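Local coordinates for protein peroxisomal acyl-coenzyme A oxidase 1 (Arabidopsis thaliana, PDB 1W07) that oxidises long- and medium-chain acyl-CoAs to 2-trans-enoyl-CoAs in peroxisomal beta-oxidation, using FAD and passing the electrons to oxygen to give hydrogen peroxide, at residues D160-H165 against I249-M254; L465-G470 against T574-P579; Q472-W477 against N586-S591. The protein carries 1 engineered substitution. One frame throughout, in Å; residues are numbered along the deposited sequence.

Contact 1. Residues D160-H165 against I249-M254; sequences DEFVIH and IPRDQM
In the beta-domain of the acyl-CoA dehydrogenase fold, strands 161-165 and 247-250 run antiparallel, with Phe162 and Ile249 as a hydrogen-bonded pair. Phe162 N donates a hydrogen bond to Ile249 O at 2.6 Å, and Ile249 N donates one back to Phe162 O at 3.0 Å. Both side chains lie on one face of the sheet, Phe162 CB resting on Ile249 CG1 at 3.6 Å, and strand 197-207 adds the ring of Phe204, edge-to-face with that of Phe162. Ile249 CG1 stands between its own backbone N and carbonyl carbon (chi1 61°), which brings the branch against the Phe162 backbone. Met254 closes the far end of the ring in an oblique Met-aromatic contact, SD lying 4.7 Å from the Phe162 centroid. Pro250, in a non-hydrogen-bonded pair with Glu161, sits where the neighbouring strand requires no N-H. The chain then enters the 3-10 segment 251-253, and Arg251 grips Asp160 twice. Its backbone N reaches Asp160 O at 3.1 Å from above the carbonyl plane. Bent at chi3, its side chain also sets NE edge-on to the syn lone pair of Asp160 OD1, a 2.7 Å salt bridge with the two flat groups turned 42° apart. Arg251 CG lies 3.9 Å from Phe162 CE1. Water 1 joins Asp160 OD2 to Asp252 N. With an alanine in place of Arg251, the Asp160 carboxylate would probably lose this charged mate and turn more freely, and Phe162 CE1 its packing on CG. Asp160, with positive phi, and Glu161 both face Asp156 of strand 152-156, the signature of a G1 beta bulge.

Contact 2. Residues L465-G470 against T574-P579; sequences LQCRSG and TNCITP
Cys467 and Cys576 are joined by a disulfide that staples together two irregular connections of the helical C-terminal region, one leading from helix 461-464 to helix 480-503 and the other from helix 568-572 to helix 579-596. The SG atoms of Cys467 and Cys576 are 2.0 Å apart, and the C-S-S-C torsion of -102° lies near the right angle preferred by a disulfide. The two halves are built differently: SG of Cys576 is anti to its backbone N (chi1 177°), whereas SG of Cys467 stands between backbone N and carbonyl carbon. Both cysteines are buried, and Ala489 of helix 480-503, small enough to allow close approach, packs against Cys467. Backbone contacts tighten the same side. Ser469 N donates to Cys576 O at 2.7 Å, in the carbonyl plane, and the CA-H of Cys576 points at Cys467 O, with CA and O 3.1 Å apart. Asn575, the residue that ends helical geometry after helix 568-572, takes positive phi, a conformation asparagine tolerates well, and so leads the chain round to Cys576.

The other side is loose, and there Asn575 is exposed. Arg468 points away from 574-579 at its root and carries an extended, solvent-exposed chain; CG alone of its side chain comes near, 4.0 Å from Asn575 O. Such a long charged residue suits a surface position that asks for no fit. Back at the tight end, Gln581 of helix 579-596 spans both connections, its NE2 bonding to Ser469 O and its OE1 to Thr578 N. Ser469, a small residue, itself presses inward, its CB 3.2 Å from Cys576 O.

Contact 3. Residues Q472-W477 against N586-S591; sequences QKAEDW and NDQLRS
Gln588 reaches from helix 579-596 to the backbone of Ala474, at the start of a 3-10 turn, and makes the one hydrogen bond between the two segments. Its NE2 donates to Ala474 O at 3.1 Å, nearly straight at the hydrogen (174°) and with the acceptor in the plane of the amide. NE2 lies above the carbonyl plane of Ala474, not on a lone pair; Trp477 N, the 3-10 partner, takes the opposite face of the same oxygen at 2.9 Å. Glutamine fits because its CB, CG and CD pass close beside Ala474 O: CG stands anti to the backbone N (chi1 -173°), and a bend at chi2 (55°) turns the amide so that an N-H meets that oxygen. Beside the bond, Ala474 CB meets Asp587 CB at 4.3 Å, the small methyl letting the helix approach.

In the next shell, Trp477 seats the turn: its NE1 bonds to Gln581 O on the same helix, and its ring packs on Leu561, Leu564, Val482 and Ala486. Lys473 NZ pairs with Asp476 OD1 within the same turn (salt bridge, 3.2 Å). On the helix, Arg590 NH2 pairs with Asp587 OD1 at 2.8 Å, while Arg590 NH1 forms a salt bridge with Asp518 of the second subunit. A 3-10 turn is thus docked by a glutamine onto a helix at the dimer interface, within the helical C-terminal domain of the acyl-CoA oxidases.

How the contacts relate
Going from the N terminus, contact 1 comes first and closes an 83-residue loop, rich in strands, within the beta-domain. The chain then runs through long helices before contacts 2 and 3 open in the connection between helices 461-464 and 480-503. These two cross: 465-470 and 472-477 precede 574-579 and 586-591, so each spans a largely helical excursion of over 100 residues back to the approach to, or body of, helix 579-596. Their centres lie about 16 Å apart, and they touch where Ile577 CD1 packs on Trp477 CH2 at 3.8 Å. Contact 1 is remote, its centre about 62 Å from that of contact 2 and about 65 Å from that of contact 3, on the opposite side of the chain's centre.

Contact 1. Residues D160-H165 against I249-M254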
# COMPACT_ATOMS: atom_id res chain seq x y z
N ASP B 160 49.86 11.54 7.75
CA ASP B 160 48.85 12.55 8.02
C ASP B 160 47.62 12.31 7.14
O ASP B 160 47.07 13.25 6.55
CB ASP B 160 49.43 13.94 7.78
CG ASP B 160 48.56 15.03 8.37
OD1 ASP B 160 48.07 14.85 9.51
OD2 ASP B 160 48.38 16.07 7.71
N GLU B 161 47.19 11.06 7.07
CA GLU B 161 46.02 10.69 6.27
C GLU B 161 45.08 9.76 7.04
O GLU B 161 45.47 9.10 7.99
CB GLU B 161 46.45 9.98 4.99
CG GLU B 161 47.36 10.78 4.07
CD GLU B 161 47.66 10.04 2.78
OE1 GLU B 161 48.29 8.96 2.84
OE2 GLU B 161 47.27 10.54 1.70
N PHE B 162 43.83 9.72 6.61
CA PHE B 162 42.85 8.83 7.23
C PHE B 162 42.66 7.66 6.28
O PHE B 162 42.40 7.85 5.10
CB PHE B 162 41.52 9.53 7.45
CG PHE B 162 41.39 10.17 8.80
CD1 PHE B 162 41.34 11.55 8.94
CD2 PHE B 162 41.31 9.38 9.94
CE1 PHE B 162 41.22 12.14 10.19
CE2 PHE B 162 41.19 9.95 11.19
CZ PHE B 162 41.14 11.33 11.32
N VAL B 163 42.80 6.44 6.80
CA VAL B 163 42.62 5.25 5.98
C VAL B 163 41.19 4.76 6.11
O VAL B 163 40.82 4.18 7.14
CB VAL B 163 43.58 4.12 6.41
CG1 VAL B 163 43.33 2.88 5.56
CG2 VAL B 163 45.03 4.59 6.29
N ILE B 164 40.37 4.99 5.08
CA ILE B 164 38.97 4.56 5.08
C ILE B 164 38.93 3.14 4.53
O ILE B 164 39.49 2.88 3.46
CB ILE B 164 38.11 5.45 4.16
CG1 ILE B 164 38.41 6.93 4.44
CG2 ILE B 164 36.62 5.14 4.36
CD1 ILE B 164 38.11 7.39 5.88
N HIS B 165 38.28 2.22 5.25
CA HIS B 165 38.22 0.84 4.79
C HIS B 165 36.88 0.15 5.05
O HIS B 165 36.19 0.45 6.02
CB HIS B 165 39.34 0.02 5.44
CG HIS B 165 39.53 -1.34 4.85
ND1 HIS B 165 39.86 -1.54 3.53
CD2 HIS B 165 39.44 -2.57 5.40
CE1 HIS B 165 39.97 -2.84 3.29
NE2 HIS B 165 39.71 -3.49 4.41
N ILE B 249 42.82 9.54 2.66
CA ILE B 249 42.40 10.92 2.49
C ILE B 249 43.14 11.80 3.49
O ILE B 249 43.54 11.33 4.56
CB ILE B 249 40.89 11.11 2.73
CG1 ILE B 249 40.57 10.71 4.18
CG2 ILE B 249 40.09 10.29 1.73
CD1 ILE B 249 39.19 11.14 4.64
N PRO B 250 43.34 13.08 3.15
CA PRO B 250 44.04 14.01 4.05
C PRO B 250 43.33 14.11 5.40
O PRO B 250 42.09 14.10 5.47
CB PRO B 250 44.00 15.32 3.27
CG PRO B 250 44.08 14.86 1.85
CD PRO B 250 43.09 13.71 1.84
N ARG B 251 44.11 14.21 6.47
CA ARG B 251 43.56 14.31 7.81
C ARG B 251 42.58 15.48 7.91
O ARG B 251 41.61 15.41 8.67
CB ARG B 251 44.70 14.51 8.82
CG ARG B 251 44.26 14.66 10.26
CD ARG B 251 45.46 14.86 11.20
NE ARG B 251 46.17 16.11 10.92
CZ ARG B 251 45.72 17.31 11.25
NH1 ARG B 251 44.57 17.45 11.90
NH2 ARG B 251 46.41 18.39 10.91
N ASP B 252 42.82 16.53 7.14
CA ASP B 252 41.96 17.70 7.19
C ASP B 252 40.63 17.50 6.47
O ASP B 252 39.80 18.41 6.44
CB ASP B 252 42.70 18.91 6.62
CG ASP B 252 42.83 18.86 5.12
OD1 ASP B 252 43.11 17.77 4.58
OD2 ASP B 252 42.66 19.92 4.48
N GLN B 253 40.42 16.33 5.88
CA GLN B 253 39.17 16.06 5.19
C GLN B 253 38.12 15.47 6.15
O GLN B 253 37.02 15.09 5.75
CB GLN B 253 39.39 15.15 3.98
CG GLN B 253 39.47 15.94 2.66
CD GLN B 253 39.75 15.07 1.45
OE1 GLN B 253 39.10 14.06 1.22
NE2 GLN B 253 40.75 15.47 0.67
N MET B 254 38.49 15.42 7.42
CA MET B 254 37.59 14.94 8.46
C MET B 254 36.83 16.16 8.96
O MET B 254 37.45 17.14 9.38
CB MET B 254 38.36 14.33 9.63
CG MET B 254 37.48 13.94 10.81
SD MET B 254 38.37 13.69 12.37
CE MET B 254 37.20 14.29 13.54
O HOH W 1 45.88 16.76 6.21

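Contact 2. Residues L465-G470 against T574-P579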
# COMPACT_ATOMS: atom_id res chain seq x y z
N LEU B 465 -6.71 12.01 34.39
CA LEU B 465 -6.79 10.59 34.70
C LEU B 465 -8.04 10.23 35.50
O LEU B 465 -8.12 9.14 36.07
CB LEU B 465 -5.54 10.13 35.45
CG LEU B 465 -4.30 9.86 34.60
CD1 LEU B 465 -3.14 9.45 35.50
CD2 LEU B 465 -4.59 8.76 33.58
N GLN B 466 -9.00 11.13 35.54
CA GLN B 466 -10.24 10.89 36.27
C GLN B 466 -11.37 11.77 35.76
O GLN B 466 -12.22 12.19 36.54
CB GLN B 466 -10.01 11.13 37.76
N CYS B 467 -11.38 12.05 34.45
CA CYS B 467 -12.42 12.89 33.89
C CYS B 467 -13.66 12.19 33.38
O CYS B 467 -13.75 10.96 33.36
CB CYS B 467 -11.89 13.78 32.75
SG CYS B 467 -11.08 13.06 31.27
N ARG B 468 -14.63 13.00 32.99
CA ARG B 468 -15.90 12.52 32.48
C ARG B 468 -16.44 13.60 31.57
O ARG B 468 -17.06 14.56 32.04
CB ARG B 468 -16.89 12.25 33.61
CG ARG B 468 -16.63 10.96 34.38
CD ARG B 468 -17.85 10.55 35.19
NE ARG B 468 -17.69 9.25 35.82
CZ ARG B 468 -18.65 8.61 36.47
NH1 ARG B 468 -19.86 9.16 36.58
NH2 ARG B 468 -18.42 7.41 37.00
N SER B 469 -16.20 13.45 30.28
CA SER B 469 -16.67 14.41 29.28
C SER B 469 -18.13 14.77 29.54
O SER B 469 -18.94 13.92 29.90
CB SER B 469 -16.52 13.80 27.89
OG SER B 469 -16.78 14.76 26.89
N GLY B 470 -18.46 16.05 29.36
CA GLY B 470 -19.82 16.50 29.59
C GLY B 470 -20.70 16.36 28.36
O GLY B 470 -21.86 16.78 28.37
N THR B 574 -10.60 5.06 29.17
CA THR B 574 -10.38 6.13 30.15
C THR B 574 -11.58 6.41 31.05
O THR B 574 -11.43 7.04 32.09
CB THR B 574 -9.99 7.46 29.45
OG1 THR B 574 -11.12 7.96 28.71
CG2 THR B 574 -8.81 7.25 28.51
N ASN B 575 -12.75 5.93 30.64
CA ASN B 575 -13.98 6.13 31.40
C ASN B 575 -14.36 7.61 31.41
O ASN B 575 -15.29 8.03 32.09
CB ASN B 575 -13.83 5.62 32.83
CG ASN B 575 -13.53 4.13 32.89
OD1 ASN B 575 -14.24 3.32 32.29
ND2 ASN B 575 -12.47 3.77 33.61
N CYS B 576 -13.62 8.40 30.63
CA CYS B 576 -13.88 9.83 30.52
C CYS B 576 -14.84 10.02 29.33
O CYS B 576 -15.42 11.08 29.15
CB CYS B 576 -12.54 10.56 30.30
SG CYS B 576 -12.55 12.36 30.03
N ILE B 577 -15.00 8.95 28.55
CA ILE B 577 -15.89 8.93 27.39
C ILE B 577 -16.74 7.66 27.48
O ILE B 577 -16.20 6.58 27.70
CB ILE B 577 -15.11 8.90 26.06
CG1 ILE B 577 -14.39 10.22 25.85
CG2 ILE B 577 -16.05 8.63 24.90
CD1 ILE B 577 -13.53 10.26 24.61
N THR B 578 -18.05 7.80 27.32
CA THR B 578 -18.95 6.66 27.39
C THR B 578 -19.36 6.22 25.98
O THR B 578 -19.21 6.97 25.01
CB THR B 578 -20.22 7.01 28.20
OG1 THR B 578 -20.89 5.81 28.60
CG2 THR B 578 -21.17 7.83 27.37
N PRO B 579 -19.87 4.99 25.84
CA PRO B 579 -20.28 4.52 24.51
C PRO B 579 -21.30 5.44 23.86
O PRO B 579 -21.30 5.61 22.64
CB PRO B 579 -20.85 3.14 24.81
CG PRO B 579 -19.96 2.66 25.91
CD PRO B 579 -19.85 3.88 26.80

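Contact 3. Residues Q472-W477 against N586-S591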
# COMPACT_ATOMS: atom_id res chain seq x y z
N GLN B 472 -23.28 15.71 25.80
CA GLN B 472 -24.67 15.27 25.94
C GLN B 472 -25.34 15.33 24.58
O GLN B 472 -26.41 14.74 24.38
CB GLN B 472 -25.42 16.17 26.94
CG GLN B 472 -24.92 16.08 28.38
CD GLN B 472 -25.75 16.90 29.35
OE1 GLN B 472 -26.98 16.75 29.42
NE2 GLN B 472 -25.10 17.78 30.10
N LYS B 473 -24.71 16.04 23.65
CA LYS B 473 -25.24 16.18 22.29
C LYS B 473 -24.09 16.14 21.30
O LYS B 473 -22.97 16.57 21.60
CB LYS B 473 -26.00 17.51 22.15
CG LYS B 473 -25.12 18.75 22.28
CD LYS B 473 -25.88 20.03 21.98
CE LYS B 473 -26.46 20.67 23.24
NZ LYS B 473 -25.38 21.26 24.09
N ALA B 474 -24.38 15.64 20.10
CA ALA B 474 -23.37 15.52 19.05
C ALA B 474 -22.60 16.82 18.86
O ALA B 474 -21.38 16.81 18.73
CB ALA B 474 -24.03 15.11 17.73
N GLU B 475 -23.34 17.93 18.87
CA GLU B 475 -22.76 19.25 18.69
C GLU B 475 -21.65 19.56 19.69
O GLU B 475 -20.77 20.38 19.42
CB GLU B 475 -23.86 20.32 18.81
CG GLU B 475 -24.92 20.33 17.69
CD GLU B 475 -25.75 19.06 17.63
OE1 GLU B 475 -26.20 18.58 18.69
OE2 GLU B 475 -25.97 18.54 16.51
N ASP B 476 -21.67 18.90 20.84
CA ASP B 476 -20.65 19.14 21.85
C ASP B 476 -19.25 18.71 21.40
O ASP B 476 -18.24 19.17 21.93
CB ASP B 476 -21.01 18.44 23.17
CG ASP B 476 -22.25 19.02 23.82
OD1 ASP B 476 -22.35 20.26 23.91
OD2 ASP B 476 -23.12 18.23 24.26
N TRP B 477 -19.19 17.81 20.42
CA TRP B 477 -17.90 17.34 19.93
C TRP B 477 -17.22 18.34 19.01
O TRP B 477 -16.17 18.04 18.44
CB TRP B 477 -18.05 15.99 19.24
CG TRP B 477 -18.10 14.85 20.20
CD1 TRP B 477 -19.16 14.04 20.48
CD2 TRP B 477 -17.02 14.38 21.01
NE1 TRP B 477 -18.82 13.10 21.42
CE2 TRP B 477 -17.50 13.29 21.76
CE3 TRP B 477 -15.68 14.78 21.17
CZ2 TRP B 477 -16.70 12.59 22.67
CZ3 TRP B 477 -14.89 14.08 22.07
CH2 TRP B 477 -15.39 13.00 22.80
N ASN B 586 -19.68 10.03 16.43
CA ASN B 586 -19.88 9.42 15.12
C ASN B 586 -20.97 10.16 14.34
O ASN B 586 -20.84 10.34 13.13
CB ASN B 586 -20.27 7.94 15.28
CG ASN B 586 -20.11 7.15 13.98
OD1 ASN B 586 -19.02 7.12 13.40
ND2 ASN B 586 -21.18 6.52 13.53
N ASP B 587 -22.03 10.59 15.02
CA ASP B 587 -23.11 11.33 14.36
C ASP B 587 -22.56 12.68 13.88
O ASP B 587 -22.87 13.13 12.77
CB ASP B 587 -24.29 11.60 15.31
CG ASP B 587 -24.97 10.33 15.78
OD1 ASP B 587 -25.06 9.36 14.99
OD2 ASP B 587 -25.46 10.31 16.93
N GLN B 588 -21.76 13.32 14.72
CA GLN B 588 -21.17 14.60 14.35
C GLN B 588 -20.24 14.43 13.15
O GLN B 588 -20.22 15.27 12.24
CB GLN B 588 -20.40 15.18 15.53
CG GLN B 588 -19.90 16.60 15.29
CD GLN B 588 -21.02 17.56 14.89
OE1 GLN B 588 -21.09 18.01 13.74
NE2 GLN B 588 -21.88 17.90 15.84
N LEU B 589 -19.47 13.35 13.16
CA LEU B 589 -18.55 13.05 12.07
C LEU B 589 -19.35 12.91 10.77
O LEU B 589 -18.98 13.49 9.75
CB LEU B 589 -17.77 11.76 12.36
CG LEU B 589 -16.76 11.31 11.30
CD1 LEU B 589 -15.71 12.40 11.07
CD2 LEU B 589 -16.10 10.00 11.74
N ARG B 590 -20.45 12.16 10.82
CA ARG B 590 -21.32 11.95 9.66
C ARG B 590 -21.82 13.29 9.10
O ARG B 590 -21.73 13.57 7.90
CB ARG B 590 -22.52 11.09 10.08
CG ARG B 590 -23.05 10.16 9.00
CD ARG B 590 -24.46 9.71 9.32
NE ARG B 590 -24.63 9.37 10.73
CZ ARG B 590 -24.06 8.33 11.33
NH1 ARG B 590 -23.28 7.51 10.64
NH2 ARG B 590 -24.26 8.12 12.63
N SER B 591 -22.36 14.11 9.99
CA SER B 591 -22.85 15.42 9.61
C SER B 591 -21.75 16.27 8.97
O SER B 591 -22.01 16.98 8.00
CB SER B 591 -23.42 16.13 10.84
OG SER B 591 -23.61 17.50 10.56